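Local coordinates for protein DNA polymerase III subunit delta (PDB 3ZH9) that probably serves in the clamp-loading complex as the wrench that opens the ring-shaped beta sliding clamp for ATP-driven loading onto primed DNA, at residues Thr152-Asn157 with Gly180-Ile185; Ala171-Leu176 with Val211-Glu216; Cys193-Asp198 with Leu204-Met209; Gln217-Leu222 with Tyr239-Gln244. All blocks are in the same frame, centred on the assembly; numbering follows the deposited sequence.

In the fold
Contacts 1 and 4 are buried and largely apolar, whereas contacts 2 and 3 are partly buried. Contact 2 sets a leucine against an arginine at its exposed edge; in contact 3 a buried aspartate meets Phe195 and Ile196, with an exposed Met-aromatic pair beside it. Contacts 1 and 3 share helix 182-195, one near its start and the other at its end, their centres about 16 Å apart. Contacts 2 and 4 share helix 215-227. Contact 2 touches all the others: through Glu216 and His181 it meets contact 1, through His173 it packs on the helix of contact 3, and through Leu215 it reaches Leu241 of contact 4. Along the chain, contact 3 is nested inside the loop that contact 2 closes.

Contact 1 (Thr152-Asn157 with Gly180-Ile185); sequences TDFTVN and GHLSSI. With SO4 (sulfate ion), chain B.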
loop_
_atom_site.group_PDB
_atom_site.type_symbol
_atom_site.label_atom_id
_atom_site.label_comp_id
_atom_site.label_asym_id
_atom_site.label_seq_id
_atom_site.Cartn_x
_atom_site.Cartn_y
_atom_site.Cartn_z
ATOM N N THR A 152 4.468 -7.548 -10.498
ATOM C CA THR A 152 4.894 -7.408 -11.888
ATOM C C THR A 152 3.719 -7.363 -12.882
ATOM O O THR A 152 3.660 -6.489 -13.743
ATOM C CB THR A 152 5.882 -8.520 -12.280
ATOM O OG1 THR A 152 7.040 -8.419 -11.450
ATOM C CG2 THR A 152 6.311 -8.369 -13.736
ATOM N N ASP A 153 2.784 -8.295 -12.772
ATOM C CA ASP A 153 1.604 -8.268 -13.649
ATOM C C ASP A 153 0.807 -6.977 -13.468
ATOM O O ASP A 153 0.351 -6.369 -14.432
ATOM C CB ASP A 153 0.690 -9.486 -13.417
ATOM C CG ASP A 153 1.367 -10.800 -13.750
ATOM O OD1 ASP A 153 2.466 -10.778 -14.348
ATOM O OD2 ASP A 153 0.792 -11.862 -13.418
ATOM N N PHE A 154 0.623 -6.558 -12.226
ATOM C CA PHE A 154 -0.046 -5.293 -11.980
ATOM C C PHE A 154 0.621 -4.139 -12.736
ATOM O O PHE A 154 -0.056 -3.311 -13.337
ATOM C CB PHE A 154 -0.070 -4.992 -10.491
ATOM C CG PHE A 154 -0.418 -3.573 -10.173
ATOM C CD1 PHE A 154 -1.732 -3.196 -9.995
ATOM C CD2 PHE A 154 0.581 -2.614 -10.038
ATOM C CE1 PHE A 154 -2.056 -1.883 -9.700
ATOM C CE2 PHE A 154 0.267 -1.304 -9.740
ATOM C CZ PHE A 154 -1.060 -0.938 -9.570
ATOM N N THR A 155 1.950 -4.090 -12.683
ATOM C CA THR A 155 2.737 -3.059 -13.373
ATOM C C THR A 155 2.555 -3.125 -14.892
ATOM O O THR A 155 2.366 -2.111 -15.556
ATOM C CB THR A 155 4.233 -3.211 -13.041
ATOM O OG1 THR A 155 4.405 -3.223 -11.619
ATOM C CG2 THR A 155 5.064 -2.064 -13.630
ATOM N N VAL A 156 2.603 -4.336 -15.436
ATOM C CA VAL A 156 2.403 -4.524 -16.860
ATOM C C VAL A 156 1.020 -4.052 -17.300
ATOM O O VAL A 156 0.876 -3.360 -18.317
ATOM C CB VAL A 156 2.638 -5.995 -17.256
ATOM C CG1 VAL A 156 2.092 -6.284 -18.673
ATOM C CG2 VAL A 156 4.129 -6.326 -17.166
ATOM N N ASN A 157 0.003 -4.413 -16.525
ATOM C CA ASN A 157 -1.357 -4.031 -16.861
ATOM C C ASN A 157 -1.565 -2.548 -16.652
ATOM O O ASN A 157 -2.364 -1.937 -17.335
ATOM C CB ASN A 157 -2.367 -4.819 -16.031
ATOM C CG ASN A 157 -2.487 -6.253 -16.483
ATOM O OD1 ASN A 157 -2.451 -6.539 -17.682
ATOM N ND2 ASN A 157 -2.621 -7.170 -15.523
ATOM N N GLY A 180 8.621 -2.475 -4.427
ATOM C CA GLY A 180 7.293 -3.060 -4.476
ATOM C C GLY A 180 6.095 -2.189 -4.100
ATOM O O GLY A 180 4.963 -2.627 -4.251
ATOM N N HIS A 181 6.312 -0.971 -3.613
ATOM C CA HIS A 181 5.177 -0.097 -3.260
ATOM C C HIS A 181 4.300 0.233 -4.475
ATOM O O HIS A 181 4.800 0.769 -5.476
ATOM C CB HIS A 181 5.683 1.204 -2.644
ATOM C CG HIS A 181 6.367 1.018 -1.331
ATOM N ND1 HIS A 181 5.678 0.909 -0.142
ATOM C CD2 HIS A 181 7.682 0.908 -1.019
ATOM C CE1 HIS A 181 6.539 0.746 0.849
ATOM N NE2 HIS A 181 7.761 0.745 0.345
ATOM N N LEU A 182 3.005 -0.075 -4.392
ATOM C CA LEU A 182 2.112 0.132 -5.535
ATOM C C LEU A 182 1.964 1.608 -5.855
ATOM O O LEU A 182 1.918 1.988 -7.017
ATOM C CB LEU A 182 0.732 -0.515 -5.330
ATOM C CG LEU A 182 0.704 -2.054 -5.267
ATOM C CD1 LEU A 182 -0.725 -2.627 -5.406
ATOM C CD2 LEU A 182 1.634 -2.673 -6.307
ATOM N N SER A 183 1.908 2.436 -4.820
ATOM C CA SER A 183 1.800 3.880 -5.007
ATOM C C SER A 183 3.006 4.435 -5.787
ATOM O O SER A 183 2.869 5.346 -6.603
ATOM C CB SER A 183 1.684 4.578 -3.648
ATOM O OG SER A 183 2.903 4.485 -2.928
ATOM N N SER A 184 4.180 3.869 -5.528
ATOM C CA SER A 184 5.403 4.257 -6.217
ATOM C C SER A 184 5.417 3.730 -7.644
ATOM O O SER A 184 5.828 4.431 -8.568
ATOM C CB SER A 184 6.630 3.754 -5.459
ATOM O OG SER A 184 6.612 4.232 -4.129
ATOM N N ILE A 185 4.960 2.498 -7.828
ATOM C CA ILE A 185 4.857 1.947 -9.170
ATOM C C ILE A 185 3.894 2.787 -10.021
ATOM O O ILE A 185 4.172 3.071 -11.176
ATOM C CB ILE A 185 4.389 0.480 -9.149
ATOM C CG1 ILE A 185 5.457 -0.418 -8.533
ATOM C CG2 ILE A 185 4.080 -0.002 -10.554
ATOM C CD1 ILE A 185 4.895 -1.700 -7.938
HETATM S S SO4 B . 1.907 1.767 -0.727
HETATM O O1 SO4 B . 1.254 1.310 -1.954
HETATM O O2 SO4 B . 2.800 0.710 -0.245
HETATM O O3 SO4 B . 0.877 2.062 0.273
HETATM O O4 SO4 B . 2.702 2.972 -0.962
#
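Ile185 and Thr155 meet where helix 148-160 packs on the first turn of helix 182-195. Beyond CB of Ile185 the chain divides, and the short branch does most of the touching. With CG1 beside the backbone N (chi1 -68°), methyl CG2 swings across to Thr155, 3.4 Å from its OG1 and 3.8 Å from its CG2. The same methyl approaches the edge of the Phe154 ring, 4.1 Å from CE2. The longer branch ends in CD1, 4.0 Å from Thr155 OG1, a hydroxyl bonded to the carbonyl of Thr151. Leu182 supplies the neighbouring CH-pi contact, its CD2 lying off-centre at 4.3 Å from the Phe154 ring centroid. This is helix-on-helix packing in what is probably the small helical domain of an AAA+-like fold, and Phe3 also meets the Phe154 ring. His181, the N-cap residue, bonds O2 of a sulfate, probably from the crystallisation liquor, through ND1 at 2.9 Å and Glu216 through NE2, two anionic partners that would favour a protonated ring. With an alanine here, the Glu216 carboxylate would probably lose this mate and the sulfate one of its donors. The amide N of Ser183 donates to sulfate O1 at 3.1 Å.

Contact 2 (Ala171-Leu176 with Val211-Glu216); sequences AEHLVL and VARSLE. With SO4 (sulfate ion), chain H; SO4 (sulfate ion), chain M.
Leu174 meets Val211 at the inner end of this contact, and Leu176 meets Arg213 at its outer rim. The two pairs fasten helix 168-177 to the connection between helices 204-210 and 215-227, which is probably the linker between the small helical domain and the C-terminal collar domain of the clamp-loader delta fold. In the first shell, CD1 of Leu174 faces both methyls of Val211, 3.9 Å from CG1 and 4.1 Å from CG2, the side chains meeting at about a right angle. Nearer the solvent, Leu176 brings CD2 to within 4.1 Å of Arg213 NH1, a contact of hydrocarbon against guanidinium. Arg213 gets there with an extended start and a bend at chi3 (-69°), which turns its guanidinium back towards helix 168-177. The other terminal nitrogen, NH2, donates to O2 of one sulfate at 2.6 Å; that oxygen lies at the guanidinium edge in its plane, although the bond is bent to 140°. A second sulfate, also probably from the crystallisation liquor, receives the backbone N of Arg213 in a straighter bond.

Further out, helices 182-195 and 204-210 close round the leucine, with Ile189 and Val207 packing on Leu174 and Glu188 touching both Leu174 and Val211. The linker is positioned by a backbone hydrogen bond between Ser214 and Leu177. At the start of the next helix, Ser214 is the N-cap, its OG accepting a hydrogen bond from the backbone N of Gln217.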
loop_
_atom_site.group_PDB
_atom_site.type_symbol
_atom_site.label_atom_id
_atom_site.label_comp_id
_atom_site.label_asym_id
_atom_site.label_seq_id
_atom_site.Cartn_x
_atom_site.Cartn_y
_atom_site.Cartn_z
ATOM N N ALA A 171 9.517 -4.150 -16.215
ATOM C CA ALA A 171 8.550 -4.102 -15.128
ATOM C C ALA A 171 9.111 -4.665 -13.822
ATOM O O ALA A 171 8.905 -4.103 -12.747
ATOM C CB ALA A 171 7.274 -4.869 -15.524
ATOM N N GLU A 172 9.801 -5.792 -13.919
ATOM C CA GLU A 172 10.414 -6.402 -12.756
ATOM C C GLU A 172 11.461 -5.474 -12.167
ATOM O O GLU A 172 11.612 -5.379 -10.954
ATOM C CB GLU A 172 11.056 -7.741 -13.132
ATOM C CG GLU A 172 10.033 -8.863 -13.293
ATOM C CD GLU A 172 10.634 -10.144 -13.842
ATOM O OE1 GLU A 172 11.705 -10.069 -14.484
ATOM O OE2 GLU A 172 10.030 -11.224 -13.629
ATOM N N HIS A 173 12.201 -4.805 -13.032
ATOM C CA HIS A 173 13.230 -3.896 -12.549
ATOM C C HIS A 173 12.616 -2.688 -11.841
ATOM O O HIS A 173 13.109 -2.235 -10.809
ATOM C CB HIS A 173 14.130 -3.431 -13.679
ATOM C CG HIS A 173 15.396 -2.802 -13.191
ATOM N ND1 HIS A 173 15.715 -1.486 -13.432
ATOM C CD2 HIS A 173 16.396 -3.304 -12.430
ATOM C CE1 HIS A 173 16.878 -1.205 -12.860
ATOM N NE2 HIS A 173 17.311 -2.292 -12.250
ATOM N N LEU A 174 11.522 -2.185 -12.393
ATOM C CA LEU A 174 10.812 -1.067 -11.793
ATOM C C LEU A 174 10.344 -1.439 -10.390
ATOM O O LEU A 174 10.548 -0.701 -9.430
ATOM C CB LEU A 174 9.611 -0.666 -12.670
ATOM C CG LEU A 174 8.717 0.387 -11.994
ATOM C CD1 LEU A 174 9.556 1.576 -11.566
ATOM C CD2 LEU A 174 7.630 0.833 -12.935
ATOM N N VAL A 175 9.712 -2.599 -10.287
ATOM C CA VAL A 175 9.229 -3.102 -9.008
ATOM C C VAL A 175 10.363 -3.251 -7.982
ATOM O O VAL A 175 10.206 -2.923 -6.812
ATOM C CB VAL A 175 8.478 -4.440 -9.213
ATOM C CG1 VAL A 175 8.240 -5.182 -7.870
ATOM C CG2 VAL A 175 7.179 -4.187 -9.947
ATOM N N LEU A 176 11.511 -3.735 -8.428
ATOM C CA LEU A 176 12.694 -3.810 -7.572
ATOM C C LEU A 176 13.118 -2.426 -7.047
ATOM O O LEU A 176 13.431 -2.262 -5.865
ATOM C CB LEU A 176 13.862 -4.421 -8.359
ATOM C CG LEU A 176 15.245 -4.370 -7.694
ATOM C CD1 LEU A 176 15.379 -5.483 -6.677
ATOM C CD2 LEU A 176 16.357 -4.480 -8.727
ATOM N N VAL A 211 14.163 6.272 -13.341
ATOM C CA VAL A 211 13.611 5.905 -12.029
ATOM C C VAL A 211 14.712 5.679 -11.015
ATOM O O VAL A 211 15.534 4.767 -11.180
ATOM C CB VAL A 211 12.752 4.629 -12.095
ATOM C CG1 VAL A 211 12.242 4.232 -10.702
ATOM C CG2 VAL A 211 11.585 4.790 -13.054
ATOM N N ALA A 212 14.744 6.514 -9.975
ATOM C CA ALA A 212 15.794 6.411 -8.964
ATOM C C ALA A 212 15.495 5.293 -7.961
ATOM O O ALA A 212 14.367 5.152 -7.480
ATOM C CB ALA A 212 15.975 7.741 -8.230
ATOM N N ARG A 213 16.514 4.508 -7.638
ATOM C CA ARG A 213 16.395 3.496 -6.594
ATOM C C ARG A 213 15.992 4.184 -5.302
ATOM O O ARG A 213 16.634 5.141 -4.878
ATOM C CB ARG A 213 17.721 2.774 -6.433
ATOM C CG ARG A 213 17.629 1.459 -5.692
ATOM C CD ARG A 213 18.980 0.739 -5.701
ATOM N NE ARG A 213 19.311 0.274 -7.047
ATOM C CZ ARG A 213 19.242 -0.995 -7.448
ATOM N NH1 ARG A 213 18.872 -1.957 -6.605
ATOM N NH2 ARG A 213 19.556 -1.306 -8.697
ATOM N N SER A 214 14.907 3.726 -4.688
ATOM C CA SER A 214 14.414 4.364 -3.467
ATOM C C SER A 214 15.418 4.243 -2.301
ATOM O O SER A 214 16.244 3.321 -2.258
ATOM C CB SER A 214 13.051 3.789 -3.056
ATOM O OG SER A 214 13.203 2.512 -2.465
ATOM N N LEU A 215 15.357 5.198 -1.382
ATOM C CA LEU A 215 16.173 5.168 -0.167
ATOM C C LEU A 215 15.953 3.866 0.604
ATOM O O LEU A 215 16.903 3.233 1.073
ATOM C CB LEU A 215 15.819 6.363 0.719
ATOM C CG LEU A 215 16.578 6.585 2.031
ATOM C CD1 LEU A 215 18.077 6.622 1.794
ATOM C CD2 LEU A 215 16.113 7.885 2.668
ATOM N N GLU A 216 14.690 3.460 0.711
ATOM C CA GLU A 216 14.332 2.255 1.442
ATOM C C GLU A 216 14.881 1.017 0.740
ATOM O O GLU A 216 15.283 0.045 1.383
ATOM C CB GLU A 216 12.810 2.149 1.592
ATOM C CG GLU A 216 12.355 0.884 2.307
ATOM C CD GLU A 216 10.837 0.761 2.401
ATOM O OE1 GLU A 216 10.201 0.409 1.380
ATOM O OE2 GLU A 216 10.288 1.006 3.500
HETATM S S SO4 H . 19.715 5.522 -9.238
HETATM O O1 SO4 H . 19.796 5.678 -10.698
HETATM O O2 SO4 H . 18.803 4.423 -8.945
HETATM O O3 SO4 H . 19.207 6.743 -8.609
HETATM O O4 SO4 H . 21.055 5.217 -8.730
HETATM S S SO4 M . 20.027 0.690 -12.102
HETATM O O1 SO4 M . 18.592 0.930 -12.346
HETATM O O2 SO4 M . 20.194 -0.347 -11.081
HETATM O O3 SO4 M . 20.683 1.915 -11.637
HETATM O O4 SO4 M . 20.675 0.269 -13.346
#

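Contact 3 (Cys193-Asp198 with Leu204-Met209); sequences CTFIGD and LDDVKM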
loop_
_atom_site.group_PDB
_atom_site.type_symbol
_atom_site.label_atom_id
_atom_site.label_comp_id
_atom_site.label_asym_id
_atom_site.label_seq_id
_atom_site.Cartn_x
_atom_site.Cartn_y
_atom_site.Cartn_z
ATOM N N CYS A 193 5.284 6.859 -18.814
ATOM C CA CYS A 193 4.402 6.980 -19.969
ATOM C C CYS A 193 4.543 8.344 -20.620
ATOM O O CYS A 193 4.566 8.435 -21.832
ATOM C CB CYS A 193 2.940 6.706 -19.591
ATOM S SG CYS A 193 2.630 4.982 -19.152
ATOM N N THR A 194 4.659 9.394 -19.805
ATOM C CA THR A 194 4.895 10.753 -20.296
ATOM C C THR A 194 6.267 10.857 -20.939
ATOM O O THR A 194 6.408 11.354 -22.058
ATOM C CB THR A 194 4.796 11.789 -19.159
ATOM O OG1 THR A 194 3.477 11.760 -18.605
ATOM C CG2 THR A 194 5.097 13.213 -19.675
ATOM N N PHE A 195 7.273 10.352 -20.236
ATOM C CA PHE A 195 8.674 10.419 -20.673
ATOM C C PHE A 195 8.910 9.888 -22.084
ATOM O O PHE A 195 9.625 10.508 -22.860
ATOM C CB PHE A 195 9.578 9.659 -19.694
ATOM C CG PHE A 195 11.048 9.739 -20.043
ATOM C CD1 PHE A 195 11.738 10.927 -19.907
ATOM C CD2 PHE A 195 11.734 8.632 -20.509
ATOM C CE1 PHE A 195 13.076 11.008 -20.225
ATOM C CE2 PHE A 195 13.082 8.715 -20.832
ATOM C CZ PHE A 195 13.743 9.897 -20.691
ATOM N N ILE A 196 8.323 8.739 -22.418
ATOM C CA ILE A 196 8.654 8.095 -23.684
ATOM C C ILE A 196 7.938 8.749 -24.875
ATOM O O ILE A 196 8.142 8.357 -26.017
ATOM C CB ILE A 196 8.417 6.564 -23.657
ATOM C CG1 ILE A 196 6.931 6.224 -23.512
ATOM C CG2 ILE A 196 9.219 5.911 -22.507
ATOM C CD1 ILE A 196 6.679 4.727 -23.560
ATOM N N GLY A 197 7.104 9.745 -24.594
ATOM C CA GLY A 197 6.485 10.544 -25.642
ATOM C C GLY A 197 5.632 9.729 -26.599
ATOM O O GLY A 197 4.674 9.073 -26.186
ATOM N N ASP A 198 5.994 9.770 -27.881
ATOM C CA ASP A 198 5.243 9.103 -28.937
ATOM C C ASP A 198 5.448 7.604 -28.909
ATOM O O ASP A 198 4.640 6.848 -29.445
ATOM C CB ASP A 198 5.681 9.620 -30.308
ATOM C CG ASP A 198 5.036 10.943 -30.669
ATOM O OD1 ASP A 198 3.860 11.145 -30.290
ATOM O OD2 ASP A 198 5.702 11.774 -31.334
ATOM N N LEU A 204 13.590 -1.223 -20.617
ATOM C CA LEU A 204 14.381 -1.363 -19.405
ATOM C C LEU A 204 15.306 -0.155 -19.279
ATOM O O LEU A 204 15.504 0.372 -18.195
ATOM C CB LEU A 204 15.217 -2.643 -19.446
ATOM C CG LEU A 204 16.143 -2.859 -18.239
ATOM C CD1 LEU A 204 15.316 -3.058 -16.977
ATOM C CD2 LEU A 204 17.084 -4.038 -18.449
ATOM N N ASP A 205 15.873 0.283 -20.394
ATOM C CA ASP A 205 16.700 1.488 -20.386
ATOM C C ASP A 205 15.936 2.728 -19.893
ATOM O O ASP A 205 16.489 3.530 -19.148
ATOM C CB ASP A 205 17.291 1.756 -21.775
ATOM C CG ASP A 205 18.506 0.884 -22.087
ATOM O OD1 ASP A 205 19.175 0.382 -21.153
ATOM O OD2 ASP A 205 18.806 0.723 -23.286
ATOM N N ASP A 206 14.688 2.915 -20.339
ATOM C CA ASP A 206 13.848 4.014 -19.831
ATOM C C ASP A 206 13.704 3.949 -18.297
ATOM O O ASP A 206 13.817 4.961 -17.582
ATOM C CB ASP A 206 12.458 3.980 -20.467
ATOM C CG ASP A 206 12.475 4.352 -21.941
ATOM O OD1 ASP A 206 13.100 5.369 -22.298
ATOM O OD2 ASP A 206 11.862 3.620 -22.738
ATOM N N VAL A 207 13.441 2.748 -17.797
ATOM C CA VAL A 207 13.284 2.559 -16.357
ATOM C C VAL A 207 14.550 2.961 -15.621
ATOM O O VAL A 207 14.500 3.755 -14.673
ATOM C CB VAL A 207 12.911 1.113 -15.998
ATOM C CG1 VAL A 207 12.951 0.919 -14.488
ATOM C CG2 VAL A 207 11.513 0.769 -16.580
ATOM N N LYS A 208 15.683 2.417 -16.060
ATOM C CA LYS A 208 16.960 2.681 -15.400
ATOM C C LYS A 208 17.364 4.134 -15.473
ATOM O O LYS A 208 17.963 4.644 -14.539
ATOM C CB LYS A 208 18.080 1.838 -16.013
ATOM C CG LYS A 208 17.927 0.326 -15.799
ATOM C CD LYS A 208 19.102 -0.411 -16.464
ATOM C CE LYS A 208 19.304 -1.801 -15.867
ATOM N NZ LYS A 208 20.279 -2.642 -16.642
ATOM N N MET A 209 17.082 4.814 -16.584
ATOM C CA MET A 209 17.557 6.190 -16.671
ATOM C C MET A 209 16.662 7.120 -15.861
ATOM O O MET A 209 17.139 8.059 -15.229
ATOM C CB MET A 209 17.726 6.669 -18.117
ATOM C CG MET A 209 16.451 6.924 -18.881
ATOM S SD MET A 209 16.801 7.500 -20.589
ATOM C CE MET A 209 17.468 6.003 -21.304
#
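Phe195 and Ile196 face Asp206 from adjacent positions at the end of helix 182-195, and each uses a different part of the carboxylate. The benzyl group of Phe195 extends with CG anti to the backbone N (chi1 -177°), which carries the ring across to helix 204-210. There Asp206 OD1 lies in the ring plane at its edge, 3.7 Å from CE2 and 4.0 Å from CD2. The carboxylate plane stands 78° from that of the ring, and the positively polarised ring hydrogens probably make this edge a mildly favourable place for the oxygen.

Ile196 holds CG1 between its backbone N and carbonyl carbon (chi1 66°), which leaves CG2 to face the aspartate, 3.5 Å from OD2. Neither oxygen depends on these carbon neighbours for its polar bonding: OD2 forms a salt bridge with Arg199, and OD1 is hydrogen-bonded to a glycerol, probably from the crystallisation liquor. A leucine in place of Asp206 would probably leave the Arg199 guanidinium without its charge partner and set that side chain free to turn. Met209, one turn along from Asp206, likewise has CG between its backbone N and carbonyl carbon, and an extended second torsion carries SD out to 3.9 Å from both CE2 and CZ of Phe195. The sulfur stands 5.0 Å from the ring centroid, obliquely placed.

The start of helix 204-210 is itself secured by Thr203, whose OG1 bonds the Asp206 backbone N. Between the helices runs strand 201-202, which pairs in parallel with strand 165-166, and across this short helix-strand-helix connection the rim is closed by a Met-aromatic contact.

Contact 4 (Gln217-Leu222 with Tyr239-Gln244); sequences QNIFEL and YDLLKQ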
loop_
_atom_site.group_PDB
_atom_site.type_symbol
_atom_site.label_atom_id
_atom_site.label_comp_id
_atom_site.label_asym_id
_atom_site.label_seq_id
_atom_site.Cartn_x
_atom_site.Cartn_y
_atom_site.Cartn_z
ATOM N N GLN A 217 14.901 1.041 -0.586
ATOM C CA GLN A 217 15.490 -0.074 -1.318
ATOM C C GLN A 217 17.009 -0.072 -1.133
ATOM O O GLN A 217 17.639 -1.135 -0.975
ATOM C CB GLN A 217 15.117 -0.005 -2.801
ATOM C CG GLN A 217 16.061 -0.788 -3.700
ATOM C CD GLN A 217 15.880 -2.275 -3.562
ATOM O OE1 GLN A 217 14.847 -2.730 -3.090
ATOM N NE2 GLN A 217 16.881 -3.042 -3.972
ATOM N N ASN A 218 17.600 1.123 -1.141
ATOM C CA ASN A 218 19.038 1.247 -0.895
ATOM C C ASN A 218 19.421 0.678 0.473
ATOM O O ASN A 218 20.388 -0.082 0.585
ATOM C CB ASN A 218 19.502 2.697 -1.043
ATOM C CG ASN A 218 19.866 3.047 -2.484
ATOM O OD1 ASN A 218 20.537 2.277 -3.171
ATOM N ND2 ASN A 218 19.403 4.193 -2.951
ATOM N N ILE A 219 18.648 1.030 1.501
ATOM C CA ILE A 219 18.854 0.478 2.849
ATOM C C ILE A 219 18.789 -1.046 2.823
ATOM O O ILE A 219 19.664 -1.724 3.366
ATOM C CB ILE A 219 17.806 1.006 3.864
ATOM C CG1 ILE A 219 17.913 2.524 4.026
ATOM C CG2 ILE A 219 17.930 0.279 5.212
ATOM C CD1 ILE A 219 19.328 3.045 4.023
ATOM N N PHE A 220 17.756 -1.593 2.186
ATOM C CA PHE A 220 17.657 -3.044 2.061
ATOM C C PHE A 220 18.944 -3.623 1.475
ATOM O O PHE A 220 19.520 -4.580 2.005
ATOM C CB PHE A 220 16.456 -3.454 1.190
ATOM C CG PHE A 220 16.368 -4.940 0.953
ATOM C CD1 PHE A 220 15.900 -5.788 1.948
ATOM C CD2 PHE A 220 16.773 -5.491 -0.250
ATOM C CE1 PHE A 220 15.829 -7.159 1.742
ATOM C CE2 PHE A 220 16.708 -6.854 -0.460
ATOM C CZ PHE A 220 16.237 -7.691 0.542
ATOM N N GLU A 221 19.393 -3.035 0.379
ATOM C CA GLU A 221 20.558 -3.552 -0.345
ATOM C C GLU A 221 21.824 -3.398 0.472
ATOM O O GLU A 221 22.698 -4.276 0.468
ATOM C CB GLU A 221 20.725 -2.839 -1.691
ATOM C CG GLU A 221 19.757 -3.311 -2.770
ATOM C CD GLU A 221 19.893 -4.800 -3.078
ATOM O OE1 GLU A 221 20.920 -5.409 -2.695
ATOM O OE2 GLU A 221 18.965 -5.362 -3.704
ATOM N N LEU A 222 21.930 -2.273 1.167
ATOM C CA LEU A 222 23.081 -2.044 2.019
ATOM C C LEU A 222 23.193 -3.186 3.017
ATOM O O LEU A 222 24.286 -3.641 3.328
ATOM C CB LEU A 222 22.921 -0.727 2.765
ATOM C CG LEU A 222 23.925 -0.461 3.884
ATOM C CD1 LEU A 222 25.339 -0.500 3.337
ATOM C CD2 LEU A 222 23.617 0.888 4.525
ATOM N N TYR A 239 28.170 5.471 0.907
ATOM C CA TYR A 239 28.732 6.729 0.445
ATOM C C TYR A 239 27.736 7.492 -0.426
ATOM O O TYR A 239 27.507 8.684 -0.215
ATOM C CB TYR A 239 30.029 6.490 -0.329
ATOM C CG TYR A 239 30.715 7.764 -0.767
ATOM C CD1 TYR A 239 31.154 8.697 0.170
ATOM C CD2 TYR A 239 30.929 8.038 -2.114
ATOM C CE1 TYR A 239 31.798 9.872 -0.225
ATOM C CE2 TYR A 239 31.567 9.210 -2.516
ATOM C CZ TYR A 239 32.001 10.118 -1.561
ATOM O OH TYR A 239 32.629 11.279 -1.950
ATOM N N ASP A 240 27.146 6.796 -1.397
ATOM C CA ASP A 240 26.175 7.407 -2.306
ATOM C C ASP A 240 25.039 8.076 -1.542
ATOM O O ASP A 240 24.603 9.163 -1.904
ATOM C CB ASP A 240 25.606 6.380 -3.294
ATOM C CG ASP A 240 26.600 5.989 -4.367
ATOM O OD1 ASP A 240 27.483 6.814 -4.689
ATOM O OD2 ASP A 240 26.495 4.857 -4.892
ATOM N N LEU A 241 24.553 7.422 -0.493
ATOM C CA LEU A 241 23.527 8.033 0.351
ATOM C C LEU A 241 23.975 9.393 0.890
ATOM O O LEU A 241 23.295 10.404 0.696
ATOM C CB LEU A 241 23.138 7.093 1.490
ATOM C CG LEU A 241 22.443 5.844 0.942
ATOM C CD1 LEU A 241 22.042 4.887 2.051
ATOM C CD2 LEU A 241 21.235 6.254 0.091
ATOM N N LEU A 242 25.126 9.412 1.559
ATOM C CA LEU A 242 25.691 10.650 2.086
ATOM C C LEU A 242 25.877 11.661 0.969
ATOM O O LEU A 242 25.603 12.847 1.147
ATOM C CB LEU A 242 27.043 10.380 2.752
ATOM C CG LEU A 242 27.006 9.358 3.887
ATOM C CD1 LEU A 242 28.402 8.853 4.197
ATOM C CD2 LEU A 242 26.367 9.962 5.105
ATOM N N LYS A 243 26.337 11.175 -0.180
ATOM C CA LYS A 243 26.714 12.030 -1.303
ATOM C C LYS A 243 25.507 12.732 -1.922
ATOM O O LYS A 243 25.638 13.828 -2.475
ATOM C CB LYS A 243 27.483 11.225 -2.359
ATOM C CG LYS A 243 28.543 12.018 -3.100
ATOM C CD LYS A 243 29.185 11.187 -4.199
ATOM N N GLN A 244 24.334 12.104 -1.832
ATOM C CA GLN A 244 23.090 12.758 -2.243
ATOM C C GLN A 244 22.413 13.380 -1.023
ATOM O O GLN A 244 21.197 13.556 -0.977
ATOM C CB GLN A 244 22.160 11.806 -3.017
ATOM C CG GLN A 244 21.706 10.574 -2.258
ATOM C CD GLN A 244 21.212 9.471 -3.183
ATOM O OE1 GLN A 244 21.740 9.280 -4.282
ATOM N NE2 GLN A 244 20.196 8.738 -2.739
#
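Apolar packing between successive helices defines this buried contact, in which Leu241 of helix 231-243 meets Asn218 and Ile219 of helix 215-227 at the open end of a helical hairpin. The two segments run in roughly opposite directions, with CA atoms as close as 8.2 Å, between Asn218 and Leu241. Leu241 points toward the partner helix and divides its two methyls between neighbouring residues. CD1 meets the terminal methyl of Ile219, CD1, at 3.8 Å, the two side chains crossing at about a right angle. Ile219 reaches this point because CG1 lies beside its backbone N (chi1 -62°) and the next bond is turned by only -39°, directing CD1 towards the leucine.

The other methyl, CD2, slides alongside Asn218, 4.1 Å from both CB and ND2, so it meets the flank of the polar side chain rather than drawing on its bonding capacity. No hydrogen bond joins the segments, which is consistent with packing of apolar surfaces rather than polar bonding. At the start of the same helix as Asn218, Leu215 also packs on Leu241 CD2, while the OD1 end of Asn218 touches the aliphatic part of Arg213.

Farther into the hairpin, Leu222 continues the seam against Ser234 and Ile237. Helix 248-269 of the same C-terminal domain packs against both helices, placing Leu254 and Ile255 on Ile219 and Ile251 on Leu241.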